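Local structure of thiosulfate sulfurtransferase (Pseudomonas aeruginosa, 1YT8) at residues G120-V123 with E124-H128; E136-A139 with L140-A143; W414-R417 with S418-K421; F445-A448 with E449-L453; G506-D509 with W510-G513. The protein probably transfers sulfur from thiosulfate to cyanide, using a chain that carries four rhodanese-like domains. One frame throughout, in Å; residues are numbered along the deposited sequence.

Interaction 1 (G120-V123 with E124-H128)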
loop_
_atom_site.group_PDB
_atom_site.type_symbol
_atom_site.label_atom_id
_atom_site.label_comp_id
_atom_site.label_asym_id
_atom_site.label_seq_id
_atom_site.Cartn_x
_atom_site.Cartn_y
_atom_site.Cartn_z
ATOM N N GLY A 120 -10.187 -7.386 -9.041
ATOM C CA GLY A 120 -10.629 -8.594 -8.368
ATOM C C GLY A 120 -12.063 -8.944 -8.727
ATOM O O GLY A 120 -12.399 -10.113 -8.951
ATOM N N GLU A 121 -12.914 -7.927 -8.788
ATOM C CA GLU A 121 -14.310 -8.145 -9.130
ATOM C C GLU A 121 -14.429 -8.600 -10.582
ATOM O O GLU A 121 -15.296 -9.410 -10.909
ATOM C CB GLU A 121 -15.124 -6.866 -8.906
ATOM C CG GLU A 121 -15.234 -6.431 -7.438
ATOM C CD GLU A 121 -15.796 -7.519 -6.530
ATOM O OE1 GLU A 121 -16.733 -8.233 -6.956
ATOM O OE2 GLU A 121 -15.312 -7.651 -5.383
ATOM N N LEU A 122 -13.560 -8.075 -11.445
ATOM C CA LEU A 122 -13.559 -8.447 -12.862
ATOM C C LEU A 122 -13.209 -9.925 -13.022
ATOM O O LEU A 122 -13.785 -10.623 -13.866
ATOM C CB LEU A 122 -12.550 -7.596 -13.640
ATOM C CG LEU A 122 -12.497 -7.818 -15.158
ATOM C CD1 LEU A 122 -13.839 -7.418 -15.781
ATOM C CD2 LEU A 122 -11.375 -6.986 -15.760
ATOM N N VAL A 123 -12.261 -10.398 -12.216
ATOM C CA VAL A 123 -11.861 -11.797 -12.266
ATOM C C VAL A 123 -13.053 -12.698 -11.931
ATOM O O VAL A 123 -13.328 -13.656 -12.663
ATOM C CB VAL A 123 -10.676 -12.085 -11.297
ATOM C CG1 VAL A 123 -10.394 -13.582 -11.230
ATOM C CG2 VAL A 123 -9.419 -11.354 -11.781
ATOM N N GLU A 124 -13.772 -12.396 -10.849
ATOM C CA GLU A 124 -14.923 -13.221 -10.486
ATOM C C GLU A 124 -16.002 -13.148 -11.557
ATOM O O GLU A 124 -16.626 -14.156 -11.893
ATOM C CB GLU A 124 -15.538 -12.793 -9.147
ATOM C CG GLU A 124 -16.598 -13.787 -8.659
ATOM C CD GLU A 124 -17.279 -13.370 -7.368
ATOM O OE1 GLU A 124 -18.099 -12.428 -7.399
ATOM O OE2 GLU A 124 -16.991 -13.985 -6.321
ATOM N N ALA A 125 -16.227 -11.953 -12.089
ATOM C CA ALA A 125 -17.246 -11.775 -13.120
ATOM C C ALA A 125 -16.924 -12.592 -14.374
ATOM O O ALA A 125 -17.813 -13.200 -14.980
ATOM C CB ALA A 125 -17.371 -10.297 -13.476
ATOM N N GLU A 126 -15.650 -12.616 -14.752
ATOM C CA GLU A 126 -15.217 -13.333 -15.948
ATOM C C GLU A 126 -14.989 -14.829 -15.781
ATOM O O GLU A 126 -15.312 -15.610 -16.677
ATOM C CB GLU A 126 -13.931 -12.707 -16.497
ATOM C CG GLU A 126 -14.091 -11.275 -16.978
ATOM C CD GLU A 126 -15.103 -11.152 -18.096
ATOM O OE1 GLU A 126 -14.898 -11.782 -19.154
ATOM O OE2 GLU A 126 -16.105 -10.428 -17.916
ATOM N N ARG A 127 -14.425 -15.231 -14.649
ATOM C CA ARG A 127 -14.132 -16.644 -14.421
ATOM C C ARG A 127 -15.115 -17.358 -13.501
ATOM O O ARG A 127 -15.013 -18.572 -13.299
ATOM C CB ARG A 127 -12.711 -16.793 -13.865
ATOM C CG ARG A 127 -11.618 -16.269 -14.795
ATOM C CD ARG A 127 -11.668 -16.958 -16.162
ATOM N NE ARG A 127 -11.534 -18.406 -16.046
ATOM C CZ ARG A 127 -10.433 -19.031 -15.636
ATOM N NH1 ARG A 127 -9.351 -18.338 -15.303
ATOM N NH2 ARG A 127 -10.417 -20.354 -15.545
ATOM N N HIS A 128 -16.065 -16.609 -12.953
ATOM C CA HIS A 128 -17.058 -17.178 -12.043
ATOM C C HIS A 128 -16.362 -17.927 -10.909
ATOM O O HIS A 128 -16.767 -19.027 -10.536
ATOM C CB HIS A 128 -17.985 -18.124 -12.810
ATOM C CG HIS A 128 -18.593 -17.502 -14.027
ATOM N ND1 HIS A 128 -19.434 -16.413 -13.962
ATOM C CD2 HIS A 128 -18.440 -17.783 -15.342
ATOM C CE1 HIS A 128 -19.773 -16.047 -15.185
ATOM N NE2 HIS A 128 -19.182 -16.861 -16.042
#
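V123, E124 and L122 bury most surface here, V123 and L122 against the following turn of helix 114-127, E124 against the preceding one. The carbonyl of V123 has the shortest of the four bonds between the two segments, taking the N-H of R127 at 2.8 Å (V123 O to R127 N) with an angle of 162°. The same oxygen lies 3.4 Å from R127 CB, so the root of the arginine side chain packs over the bond. V123 itself turns its methyls away, onto I200 and Q204 of helix 197-208. Next to it, L122 and E126 run side by side in the same direction. L122 CD1 touches E126 CG at 4.0 Å, while that CG also rests 3.2 Å from L122 O, beside the bond from E126 N to L122 O (2.9 Å). The bend of E126 at chi2 (-60°) curls its aliphatic part against the preceding turn.

E124 follows another route. Its N-H reaches G120 O at a long 3.3 Å, and its chain, with CG opposite the backbone N (chi1 -171°), stretches away from the helix. The carboxylates of E121 and E124 come within 4.4 Å, measured between the two OE1 atoms, a like-charged pairing that R196 probably relieves, since it forms a salt bridge to each. Near the end of the helix H128 takes a positive phi, and its N-H makes a weak bond to E124 O. Two acidic side chains directed at R196, one of the residues C193 to R198 that line the sulfite pocket, thus place this helix beside the pocket of a rhodanese-like domain.

Interaction 2 (E136-A139 with L140-A143)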
loop_
_atom_site.group_PDB
_atom_site.type_symbol
_atom_site.label_atom_id
_atom_site.label_comp_id
_atom_site.label_asym_id
_atom_site.label_seq_id
_atom_site.Cartn_x
_atom_site.Cartn_y
_atom_site.Cartn_z
ATOM N N GLU A 136 -22.305 -21.659 4.883
ATOM C CA GLU A 136 -21.901 -22.949 4.339
ATOM C C GLU A 136 -20.577 -23.385 4.948
ATOM O O GLU A 136 -20.384 -24.563 5.251
ATOM C CB GLU A 136 -21.774 -22.876 2.815
ATOM C CG GLU A 136 -23.108 -22.753 2.096
ATOM C CD GLU A 136 -22.955 -22.698 0.590
ATOM O OE1 GLU A 136 -22.417 -21.688 0.081
ATOM O OE2 GLU A 136 -23.369 -23.672 -0.083
ATOM N N VAL A 137 -19.663 -22.434 5.126
ATOM C CA VAL A 137 -18.362 -22.744 5.706
ATOM C C VAL A 137 -18.538 -23.100 7.179
ATOM O O VAL A 137 -17.868 -23.995 7.695
ATOM C CB VAL A 137 -17.390 -21.555 5.547
ATOM C CG1 VAL A 137 -16.039 -21.874 6.197
ATOM C CG2 VAL A 137 -17.204 -21.254 4.065
ATOM N N GLN A 138 -19.448 -22.410 7.858
ATOM C CA GLN A 138 -19.709 -22.709 9.266
ATOM C C GLN A 138 -20.236 -24.144 9.381
ATOM O O GLN A 138 -19.891 -24.872 10.310
ATOM C CB GLN A 138 -20.752 -21.749 9.839
ATOM C CG GLN A 138 -21.142 -22.045 11.288
ATOM C CD GLN A 138 -19.969 -21.902 12.241
ATOM O OE1 GLN A 138 -19.395 -22.892 12.710
ATOM N NE2 GLN A 138 -19.598 -20.660 12.523
ATOM N N ALA A 139 -21.083 -24.541 8.435
ATOM C CA ALA A 139 -21.641 -25.889 8.450
ATOM C C ALA A 139 -20.529 -26.916 8.250
ATOM O O ALA A 139 -20.526 -27.972 8.890
ATOM C CB ALA A 139 -22.715 -26.033 7.362
ATOM N N LEU A 140 -19.583 -26.609 7.365
ATOM C CA LEU A 140 -18.458 -27.507 7.120
ATOM C C LEU A 140 -17.663 -27.703 8.414
ATOM O O LEU A 140 -17.202 -28.805 8.716
ATOM C CB LEU A 140 -17.548 -26.941 6.020
ATOM C CG LEU A 140 -18.094 -27.032 4.591
ATOM C CD1 LEU A 140 -17.193 -26.268 3.635
ATOM C CD2 LEU A 140 -18.190 -28.500 4.178
ATOM N N LEU A 141 -17.504 -26.629 9.181
ATOM C CA LEU A 141 -16.781 -26.709 10.447
ATOM C C LEU A 141 -17.583 -27.561 11.436
ATOM O O LEU A 141 -17.016 -28.388 12.155
ATOM C CB LEU A 141 -16.561 -25.307 11.026
ATOM C CG LEU A 141 -15.633 -24.371 10.243
ATOM C CD1 LEU A 141 -15.605 -23.000 10.902
ATOM C CD2 LEU A 141 -14.239 -24.966 10.193
ATOM N N ASP A 142 -18.898 -27.364 11.463
ATOM C CA ASP A 142 -19.765 -28.127 12.363
ATOM C C ASP A 142 -19.777 -29.606 11.972
ATOM O O ASP A 142 -20.103 -30.474 12.784
ATOM C CB ASP A 142 -21.207 -27.597 12.324
ATOM C CG ASP A 142 -21.324 -26.150 12.787
ATOM O OD1 ASP A 142 -20.445 -25.682 13.538
ATOM O OD2 ASP A 142 -22.313 -25.485 12.408
ATOM N N ALA A 143 -19.422 -29.886 10.722
ATOM C CA ALA A 143 -19.406 -31.254 10.219
ATOM C C ALA A 143 -18.023 -31.884 10.307
ATOM O O ALA A 143 -17.836 -33.042 9.926
ATOM C CB ALA A 143 -19.899 -31.275 8.775
#
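L140 and L141 fold back over the carbonyls of the preceding turn, and this is the close-packed side of the contact. L140 CG lies 3.4 Å from E136 O, the oxygen that also accepts the N-H of L140 at 3.0 Å (L140 N to E136 O). L141 repeats the arrangement with V137: its CG sits 3.4 Å from V137 O, and its N-H is bonded to the same atom. In both leucines CG is set opposite the carbonyl carbon (chi1 -74° in L140), which lays the branch back along the helix. Beyond this turn V137 and L141 meet W225 of helix 221-227, and V137 and L140 meet L132 of strand 131-132.

The other side is polar. Q138 bends at chi2 so that its amide comes near the carboxylate of D142, the two planes only 19° apart, and Q138 CG approaches D142 OD2 at 3.8 Å. Looser is the exposed end at A139 and A143, where the helix gives out: A143 N makes weak bonds to A139 O (2.9 Å) and to L140 O. The chemistry is that of an amphipathic helix, hydrocarbon turned to W225 and L132 of the same domain, the Q138-D142 side and two small alanines toward solvent.

Interaction 3 (W414-R417 with S418-K421)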
loop_
_atom_site.group_PDB
_atom_site.type_symbol
_atom_site.label_atom_id
_atom_site.label_comp_id
_atom_site.label_asym_id
_atom_site.label_seq_id
_atom_site.Cartn_x
_atom_site.Cartn_y
_atom_site.Cartn_z
ATOM N N TRP A 414 -0.607 17.489 18.070
ATOM C CA TRP A 414 -0.550 16.761 16.810
ATOM C C TRP A 414 -0.943 17.709 15.681
ATOM O O TRP A 414 -1.891 18.489 15.809
ATOM C CB TRP A 414 -1.498 15.554 16.811
ATOM C CG TRP A 414 -1.435 14.804 15.515
ATOM C CD1 TRP A 414 -0.431 13.977 15.094
ATOM C CD2 TRP A 414 -2.362 14.896 14.426
ATOM N NE1 TRP A 414 -0.673 13.553 13.807
ATOM C CE2 TRP A 414 -1.851 14.102 13.373
ATOM C CE3 TRP A 414 -3.574 15.576 14.237
ATOM C CZ2 TRP A 414 -2.512 13.967 12.143
ATOM C CZ3 TRP A 414 -4.234 15.442 13.012
ATOM C CH2 TRP A 414 -3.697 14.642 11.981
ATOM N N VAL A 415 -0.217 17.635 14.572
ATOM C CA VAL A 415 -0.493 18.496 13.432
ATOM C C VAL A 415 -0.320 17.778 12.101
ATOM O O VAL A 415 0.329 16.733 12.016
ATOM C CB VAL A 415 0.456 19.723 13.401
ATOM C CG1 VAL A 415 0.298 20.552 14.666
ATOM C CG2 VAL A 415 1.893 19.254 13.259
ATOM N N LEU A 416 -0.918 18.360 11.072
ATOM C CA LEU A 416 -0.816 17.874 9.705
ATOM C C LEU A 416 0.173 18.832 9.062
ATOM O O LEU A 416 -0.009 20.047 9.131
ATOM C CB LEU A 416 -2.153 17.996 8.974
ATOM C CG LEU A 416 -3.241 16.953 9.213
ATOM C CD1 LEU A 416 -4.500 17.358 8.452
ATOM C CD2 LEU A 416 -2.746 15.584 8.754
ATOM N N ARG A 417 1.219 18.305 8.445
ATOM C CA ARG A 417 2.192 19.174 7.810
ATOM C C ARG A 417 1.540 20.002 6.704
ATOM O O ARG A 417 1.958 21.129 6.432
ATOM C CB ARG A 417 3.342 18.353 7.228
ATOM C CG ARG A 417 4.412 19.212 6.578
ATOM C CD ARG A 417 5.514 18.373 5.988
ATOM N NE ARG A 417 6.426 19.173 5.178
ATOM C CZ ARG A 417 7.148 18.683 4.178
ATOM N NH1 ARG A 417 7.062 17.395 3.870
ATOM N NH2 ARG A 417 7.943 19.483 3.475
ATOM N N SER A 418 0.500 19.443 6.089
ATOM C CA SER A 418 -0.214 20.100 4.997
ATOM C C SER A 418 -1.131 21.235 5.438
ATOM O O SER A 418 -1.645 21.976 4.603
ATOM C CB SER A 418 -1.037 19.069 4.214
ATOM O OG SER A 418 -2.063 18.513 5.021
ATOM N N GLN A 419 -1.335 21.368 6.747
ATOM C CA GLN A 419 -2.199 22.416 7.284
ATOM C C GLN A 419 -1.531 23.150 8.445
ATOM O O GLN A 419 -2.178 23.474 9.444
ATOM C CB GLN A 419 -3.528 21.804 7.749
ATOM C CG GLN A 419 -4.336 21.168 6.623
ATOM C CD GLN A 419 -5.697 20.665 7.070
ATOM O OE1 GLN A 419 -6.252 21.134 8.067
ATOM N NE2 GLN A 419 -6.254 19.722 6.318
ATOM N N LEU A 420 -0.240 23.428 8.299
ATOM C CA LEU A 420 0.514 24.106 9.345
ATOM C C LEU A 420 0.061 25.533 9.645
ATOM O O LEU A 420 0.074 25.955 10.801
ATOM C CB LEU A 420 2.007 24.101 9.007
ATOM C CG LEU A 420 2.760 22.795 9.280
ATOM C CD1 LEU A 420 4.172 22.891 8.731
ATOM C CD2 LEU A 420 2.788 22.525 10.787
ATOM N N LYS A 421 -0.333 26.281 8.619
ATOM C CA LYS A 421 -0.765 27.655 8.845
ATOM C C LYS A 421 -1.907 27.675 9.852
ATOM O O LYS A 421 -1.863 28.393 10.854
ATOM C CB LYS A 421 -1.222 28.303 7.536
ATOM C CG LYS A 421 -1.651 29.757 7.692
ATOM C CD LYS A 421 -2.068 30.354 6.356
ATOM C CE LYS A 421 -2.406 31.836 6.485
ATOM N NZ LYS A 421 -3.570 32.075 7.383
HETATM O O HOH W 1 1.210 23.548 5.369
#
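L416 and Q419 close a type I beta turn that carries the chain of the last rhodanese-like domain from strand 413-414 into helix 420-427, with Q419 at the N-cap position. Its backbone bond runs from Q419 N to L416 O at 3.0 Å. Although the N-H points well at the oxygen (159°), it comes from above the carbonyl plane, 62° out of it, rather than toward a lone pair. A water adds a second link across the turn: it lies 2.7 Å from R417 O and a long 3.3 Å from L420 N, bridging the two.

In van der Waals packing, L416 and Q419 lie alongside one another, the methyl L416 CD1 reaching the amide carbon Q419 CD at 3.8 Å. The apolar pair is V415 CG2 and L420 CD2, which meet at 4.2 Å, and L420 carries this packing on to E449 and L453 of helix 441-454.

The charged and hydroxyl groups face another domain. R417, extended from CG to NE, sends its guanidinium group to a salt bridge with E52 and a hydrogen bond with S49 O, while S418 OG is bonded to E31. The turn therefore joins the fourth rhodanese-like domain to the first. The side chain of L420, its CG opposite the carbonyl carbon (chi1 -79°), settles over a peptide oxygen, with L420 CG 3.4 Å from R417 O.

Interaction 4 (F445-A448 with E449-L453); sequences FAVA and EVQAL
This is a contact between successive turns of one helix, 441-454, in which A446, V447 and A448 meet V450, Q451 and A452. Three backbone bonds link them: V450 N to A446 O at 3.1 Å, and the equivalent pairs Q451 to V447 and A452 to A448. The first two are nearly straight at the N-H (166° and 163°).

Side chains reinforce the pattern. Q451, its CG opposite the carbonyl carbon (chi1 -66°), reaches back along the helix and lays its chain over the preceding turn. Q451 CG sits 3.2 Å from V447 O, and farther out V447 CG1 meets Q451 CD at 3.8 Å, a methyl touching the amide carbon. V450 tucks its CG2 against A446 O at 3.3 Å.

The helix forms the connection of a beta-alpha-beta crossover between strands 432-436 and 458-461 of the rhodanese-like sheet, and V447 and V450 bear on it, both touching L435 and V458. V450 also reaches L420 of helix 420-427.

At the start of the segment the direct bond is replaced by solvent. F445 O and E449 N are 5.2 Å apart, and a water stands between them, donating to F445 O at 2.7 Å and accepting from E449 N at 2.9 Å. A second water donates to E449 OE1 and, weakly, to F445 O. E449 extends fully beyond CG, and the same OE1 takes a salt bridge from R82 of the first rhodanese-like domain.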
loop_
_atom_site.group_PDB
_atom_site.type_symbol
_atom_site.label_atom_id
_atom_site.label_comp_id
_atom_site.label_asym_id
_atom_site.label_seq_id
_atom_site.Cartn_x
_atom_site.Cartn_y
_atom_site.Cartn_z
ATOM N N PHE A 445 11.797 17.941 7.551
ATOM C CA PHE A 445 11.355 18.567 6.308
ATOM C C PHE A 445 10.368 19.701 6.548
ATOM O O PHE A 445 10.083 20.488 5.640
ATOM C CB PHE A 445 10.721 17.515 5.390
ATOM C CG PHE A 445 11.722 16.655 4.677
ATOM C CD1 PHE A 445 12.358 17.113 3.526
ATOM C CD2 PHE A 445 12.061 15.401 5.175
ATOM C CE1 PHE A 445 13.317 16.334 2.882
ATOM C CE2 PHE A 445 13.018 14.618 4.537
ATOM C CZ PHE A 445 13.648 15.088 3.387
ATOM N N ALA A 446 9.857 19.794 7.774
ATOM C CA ALA A 446 8.885 20.823 8.122
ATOM C C ALA A 446 9.475 22.049 8.814
ATOM O O ALA A 446 8.789 23.058 8.979
ATOM C CB ALA A 446 7.787 20.218 9.001
ATOM N N VAL A 447 10.740 21.968 9.215
ATOM C CA VAL A 447 11.381 23.083 9.906
ATOM C C VAL A 447 11.278 24.413 9.159
ATOM O O VAL A 447 10.845 25.417 9.729
ATOM C CB VAL A 447 12.874 22.777 10.191
ATOM C CG1 VAL A 447 13.556 23.997 10.810
ATOM C CG2 VAL A 447 12.981 21.586 11.137
ATOM N N ALA A 448 11.670 24.422 7.888
ATOM C CA ALA A 448 11.635 25.645 7.094
ATOM C C ALA A 448 10.262 26.307 7.044
ATOM O O ALA A 448 10.156 27.534 7.141
ATOM C CB ALA A 448 12.134 25.363 5.673
ATOM N N GLU A 449 9.210 25.509 6.891
ATOM C CA GLU A 449 7.864 26.064 6.831
ATOM C C GLU A 449 7.430 26.643 8.174
ATOM O O GLU A 449 6.823 27.710 8.231
ATOM C CB GLU A 449 6.845 25.011 6.386
ATOM C CG GLU A 449 5.508 25.647 6.041
ATOM C CD GLU A 449 4.469 24.672 5.532
ATOM O OE1 GLU A 449 4.831 23.566 5.079
ATOM O OE2 GLU A 449 3.275 25.034 5.575
ATOM N N VAL A 450 7.734 25.943 9.258
ATOM C CA VAL A 450 7.351 26.450 10.569
ATOM C C VAL A 450 8.070 27.776 10.834
ATOM O O VAL A 450 7.480 28.716 11.369
ATOM C CB VAL A 450 7.676 25.435 11.687
ATOM C CG1 VAL A 450 7.313 26.030 13.038
ATOM C CG2 VAL A 450 6.882 24.139 11.461
ATOM N N GLN A 451 9.338 27.857 10.447
ATOM C CA GLN A 451 10.094 29.091 10.639
ATOM C C GLN A 451 9.467 30.221 9.836
ATOM O O GLN A 451 9.317 31.338 10.328
ATOM C CB GLN A 451 11.545 28.919 10.188
ATOM C CG GLN A 451 12.354 27.940 11.004
ATOM C CD GLN A 451 13.736 27.744 10.426
ATOM O OE1 GLN A 451 13.882 27.436 9.244
ATOM N NE2 GLN A 451 14.759 27.919 11.254
ATOM N N ALA A 452 9.098 29.925 8.593
ATOM C CA ALA A 452 8.497 30.929 7.717
ATOM C C ALA A 452 7.152 31.436 8.228
ATOM O O ALA A 452 6.903 32.644 8.260
ATOM C CB ALA A 452 8.338 30.363 6.305
ATOM N N LEU A 453 6.290 30.513 8.639
ATOM C CA LEU A 453 4.968 30.879 9.134
ATOM C C LEU A 453 4.973 31.572 10.497
ATOM O O LEU A 453 4.160 32.467 10.743
ATOM C CB LEU A 453 4.073 29.633 9.206
ATOM C CG LEU A 453 3.747 28.949 7.876
ATOM C CD1 LEU A 453 3.168 27.559 8.138
ATOM C CD2 LEU A 453 2.766 29.813 7.083
HETATM O O HOH W 2 9.438 23.094 5.296
HETATM O O HOH W 3 7.003 21.896 5.330
#

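Interaction 5 (G506-D509 with W510-G513); sequences GYLD and WEFG
The backbone bond from W510 N to G506 O, at 2.9 Å and 148°, is the shortest across this turn of helix 501-512; F512 N to L508 O (3.0 Å) and E511 N to Y507 O (3.1 Å) follow. Y507 O also lies at the edge of the W510 ring, in its plane. The side chains converge on the tyrosine ring, which is swung toward the next turn because its CG stands opposite the backbone N (chi1 -177°). Y507 CE1 touches W510 CZ3 at 3.6 Å, with the two six-membered rings inclined at 39°. The E511 carboxylate approaches obliquely: its CD lies 3.5 Å from Y507 CE2, and E511 CG lies above one ring face, toward the rim. E511 OE1 is buried here without a polar partner in the model, which would be costly if the group is ionised. Y507 OH is hydrogen-bonded to K117. At the helix end G513 N bonds W510 O and, weakly, D509 O.

Around it, W510 packs on V114 and K117 of helix 114-127, while E511 reaches E121 of that helix. Y507 and L508 rest on I223 of helix 221-227, which wedges helix 501-512 between two helices.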
loop_
_atom_site.group_PDB
_atom_site.type_symbol
_atom_site.label_atom_id
_atom_site.label_comp_id
_atom_site.label_asym_id
_atom_site.label_seq_id
_atom_site.Cartn_x
_atom_site.Cartn_y
_atom_site.Cartn_z
ATOM N N GLY A 506 -21.682 -1.687 3.500
ATOM C CA GLY A 506 -21.530 -0.645 2.500
ATOM C C GLY A 506 -20.293 -0.871 1.652
ATOM O O GLY A 506 -20.267 -0.531 0.469
ATOM N N TYR A 507 -19.262 -1.444 2.267
ATOM C CA TYR A 507 -18.016 -1.732 1.567
ATOM C C TYR A 507 -18.279 -2.802 0.506
ATOM O O TYR A 507 -17.802 -2.701 -0.626
ATOM C CB TYR A 507 -16.956 -2.229 2.551
ATOM C CG TYR A 507 -15.612 -2.476 1.908
ATOM C CD1 TYR A 507 -14.826 -1.411 1.461
ATOM C CD2 TYR A 507 -15.139 -3.773 1.711
ATOM C CE1 TYR A 507 -13.603 -1.635 0.832
ATOM C CE2 TYR A 507 -13.919 -4.007 1.081
ATOM C CZ TYR A 507 -13.158 -2.935 0.645
ATOM O OH TYR A 507 -11.954 -3.161 0.021
ATOM N N LEU A 508 -19.040 -3.826 0.876
ATOM C CA LEU A 508 -19.373 -4.895 -0.060
ATOM C C LEU A 508 -20.214 -4.350 -1.214
ATOM O O LEU A 508 -19.994 -4.702 -2.377
ATOM C CB LEU A 508 -20.141 -6.009 0.657
ATOM C CG LEU A 508 -19.422 -6.729 1.804
ATOM C CD1 LEU A 508 -20.358 -7.772 2.400
ATOM C CD2 LEU A 508 -18.135 -7.387 1.297
ATOM N N ASP A 509 -21.178 -3.493 -0.887
ATOM C CA ASP A 509 -22.037 -2.907 -1.909
ATOM C C ASP A 509 -21.200 -2.083 -2.876
ATOM O O ASP A 509 -21.463 -2.066 -4.077
ATOM C CB ASP A 509 -23.113 -2.012 -1.286
ATOM C CG ASP A 509 -24.087 -2.781 -0.415
ATOM O OD1 ASP A 509 -24.331 -3.972 -0.689
ATOM O OD2 ASP A 509 -24.624 -2.182 0.540
ATOM N N TRP A 510 -20.193 -1.391 -2.348
ATOM C CA TRP A 510 -19.320 -0.586 -3.187
ATOM C C TRP A 510 -18.573 -1.485 -4.176
ATOM O O TRP A 510 -18.509 -1.186 -5.369
ATOM C CB TRP A 510 -18.322 0.197 -2.326
ATOM C CG TRP A 510 -17.195 0.790 -3.117
ATOM C CD1 TRP A 510 -17.263 1.831 -3.999
ATOM C CD2 TRP A 510 -15.837 0.336 -3.133
ATOM N NE1 TRP A 510 -16.030 2.053 -4.566
ATOM C CE2 TRP A 510 -15.136 1.148 -4.052
ATOM C CE3 TRP A 510 -15.145 -0.681 -2.459
ATOM C CZ2 TRP A 510 -13.775 0.975 -4.319
ATOM C CZ3 TRP A 510 -13.789 -0.855 -2.725
ATOM C CH2 TRP A 510 -13.118 -0.027 -3.648
ATOM N N GLU A 511 -18.018 -2.592 -3.691
ATOM C CA GLU A 511 -17.291 -3.495 -4.578
ATOM C C GLU A 511 -18.215 -4.099 -5.634
ATOM O O GLU A 511 -17.794 -4.354 -6.763
ATOM C CB GLU A 511 -16.586 -4.597 -3.770
ATOM C CG GLU A 511 -15.504 -4.045 -2.837
ATOM C CD GLU A 511 -14.636 -5.118 -2.196
ATOM O OE1 GLU A 511 -15.185 -6.104 -1.662
ATOM O OE2 GLU A 511 -13.397 -4.963 -2.211
ATOM N N PHE A 512 -19.479 -4.298 -5.271
ATOM C CA PHE A 512 -20.476 -4.857 -6.184
ATOM C C PHE A 512 -20.668 -3.983 -7.428
ATOM O O PHE A 512 -21.082 -4.470 -8.483
ATOM C CB PHE A 512 -21.819 -4.996 -5.459
ATOM C CG PHE A 512 -22.902 -5.654 -6.284
ATOM C CD1 PHE A 512 -22.927 -7.035 -6.455
ATOM C CD2 PHE A 512 -23.898 -4.887 -6.888
ATOM C CE1 PHE A 512 -23.932 -7.648 -7.216
ATOM C CE2 PHE A 512 -24.906 -5.487 -7.652
ATOM C CZ PHE A 512 -24.921 -6.871 -7.815
ATOM N N GLY A 513 -20.370 -2.693 -7.307
ATOM C CA GLY A 513 -20.546 -1.804 -8.443
ATOM C C GLY A 513 -19.288 -1.434 -9.209
ATOM O O GLY A 513 -19.352 -0.640 -10.150
#

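In the fold
Interactions 1 and 5 form one neighbourhood, their centres about 15 Å apart, and they touch where E121 CG meets E511 O at 3.4 Å. Both reach R196 of the sulfite pocket, and the side chain of Y507 in interaction 5 lies about 5 Å from the bound ion, which probably came from the crystallisation liquor but may mark a pocket. Interaction 2 is separate, with its nearest atoms about 11 Å from interaction 1. Interactions 3 and 4 form a second cluster, centres about 11 Å apart, joined through L420 and where R417 NH2 packs 3.2 Å from F445 O. This cluster is on the opposite side of the chain's centre from interaction 1, the centres of interactions 1 and 3 being about 42 Å apart.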